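Putative regulator (Escherichia coli O6, PDB 3HFI) is of unknown function but probably acts as a DNA-binding transcription regulator whose UTRA domain would sense a small effector molecule. Local coordinates at residues Q136-F139 against P145-F148. Sequence-based numbering, arbitrary orientation.
Sequences QLVF and PVEF
The carbonyl oxygen of V138 is gripped by two successive amides: V146 N donates to V138 O over 2.9 Å, almost straight and in the carbonyl plane, while E147 N reaches the same V138 O by a weak bond of 3.3 Å. V138 N in turn donates a hydrogen bond to E147 O at 2.9 Å. Two residues, V146 and E147, are thus set opposite the single V138, which makes a classic beta bulge in the hairpin of strands 130-139 and 144-153, which lie next to each other in the antiparallel sheet of the UTRA domain. Beyond the bulge, P145 CB lies over one face of the F139 ring, and P145 CG comes to 3.8 Å from F139 CE1. L137 and F148 form a non-hydrogen-bonded pair whose side chains cross at about a right angle, with L137 CD1 4.0 Å from F148 CD1. On the face of V138, the E147 chain bends at chi2 (-88°), bringing OE1 to 3.5 Å from V138 CG2. A water modelled between E147 OE1 and Q136 OE1 sits implausibly close to both, so this bridge is doubtful. The other carboxylate oxygen, E147 OE2, bonds N71, whereas the Q136 amide also binds the backbone of Y159 and G161 of the second subunit.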
loop_
_atom_site.group_PDB
_atom_site.type_symbol
_atom_site.label_atom_id
_atom_site.label_comp_id
_atom_site.label_asym_id
_atom_site.label_seq_id
_atom_site.Cartn_x
_atom_site.Cartn_y
_atom_site.Cartn_z
ATOM N N GLN A 136 7.391 -3.701 -3.956
ATOM C CA GLN A 136 6.730 -3.936 -2.709
ATOM C C GLN A 136 7.145 -5.269 -2.145
ATOM O O GLN A 136 7.106 -6.292 -2.844
ATOM C CB GLN A 136 5.236 -3.983 -2.942
ATOM C CG GLN A 136 4.458 -4.173 -1.629
ATOM C CD GLN A 136 2.996 -4.233 -1.837
ATOM O OE1 GLN A 136 2.481 -5.165 -2.519
ATOM N NE2 GLN A 136 2.271 -3.225 -1.275
ATOM N N LEU A 137 7.520 -5.274 -0.888
ATOM C CA LEU A 137 7.912 -6.486 -0.203
ATOM C C LEU A 137 6.816 -6.737 0.825
ATOM O O LEU A 137 6.509 -5.870 1.584
ATOM C CB LEU A 137 9.295 -6.300 0.452
ATOM C CG LEU A 137 10.022 -7.528 0.995
ATOM C CD1 LEU A 137 10.108 -8.656 -0.016
ATOM C CD2 LEU A 137 11.417 -7.184 1.526
ATOM N N VAL A 138 6.287 -7.952 0.840
ATOM C CA VAL A 138 5.169 -8.389 1.681
ATOM C C VAL A 138 5.658 -9.488 2.622
ATOM O O VAL A 138 6.368 -10.390 2.188
ATOM C CB VAL A 138 3.986 -8.874 0.793
ATOM C CG1 VAL A 138 2.804 -9.367 1.660
ATOM C CG2 VAL A 138 3.519 -7.708 -0.151
ATOM N N PHE A 139 5.311 -9.378 3.920
ATOM C CA PHE A 139 5.873 -10.191 4.993
ATOM C C PHE A 139 4.756 -10.845 5.776
ATOM O O PHE A 139 3.711 -10.219 6.037
ATOM C CB PHE A 139 6.593 -9.351 6.024
ATOM C CG PHE A 139 7.819 -8.629 5.538
ATOM C CD1 PHE A 139 9.070 -9.012 5.966
ATOM C CD2 PHE A 139 7.704 -7.492 4.768
ATOM C CE1 PHE A 139 10.209 -8.284 5.586
ATOM C CE2 PHE A 139 8.814 -6.745 4.367
ATOM C CZ PHE A 139 10.085 -7.148 4.790
ATOM N N PRO A 145 9.735 -12.541 4.920
ATOM C CA PRO A 145 9.122 -12.124 3.680
ATOM C C PRO A 145 8.492 -13.301 2.955
ATOM O O PRO A 145 8.908 -14.441 3.161
ATOM C CB PRO A 145 10.316 -11.548 2.863
ATOM C CG PRO A 145 11.390 -11.412 3.796
ATOM C CD PRO A 145 11.191 -12.484 4.817
ATOM N N VAL A 146 7.429 -13.046 2.195
ATOM C CA VAL A 146 6.787 -14.094 1.405
ATOM C C VAL A 146 6.696 -13.730 -0.080
ATOM O O VAL A 146 6.697 -14.622 -0.934
ATOM C CB VAL A 146 5.414 -14.488 1.924
ATOM C CG1 VAL A 146 4.393 -13.316 1.903
ATOM C CG2 VAL A 146 4.864 -15.700 1.100
ATOM N N GLU A 147 6.640 -12.437 -0.404
ATOM C CA GLU A 147 6.388 -12.037 -1.787
ATOM C C GLU A 147 7.035 -10.721 -2.061
ATOM O O GLU A 147 7.087 -9.874 -1.160
ATOM C CB GLU A 147 4.881 -11.962 -2.073
ATOM C CG GLU A 147 4.486 -11.737 -3.545
ATOM C CD GLU A 147 4.410 -10.282 -3.951
ATOM O OE1 GLU A 147 4.045 -9.430 -3.104
ATOM O OE2 GLU A 147 4.671 -9.968 -5.124
ATOM N N PHE A 148 7.561 -10.573 -3.286
ATOM C CA PHE A 148 8.271 -9.371 -3.764
ATOM C C PHE A 148 7.670 -9.022 -5.117
ATOM O O PHE A 148 7.803 -9.788 -6.089
ATOM C CB PHE A 148 9.795 -9.615 -3.904
ATOM C CG PHE A 148 10.544 -8.435 -4.414
ATOM C CD1 PHE A 148 10.541 -7.244 -3.705
ATOM C CD2 PHE A 148 11.223 -8.486 -5.609
ATOM C CE1 PHE A 148 11.189 -6.147 -4.168
ATOM C CE2 PHE A 148 11.888 -7.340 -6.102
ATOM C CZ PHE A 148 11.891 -6.225 -5.383
HETATM O O HOH W 1 3.408 -7.063 -3.723
#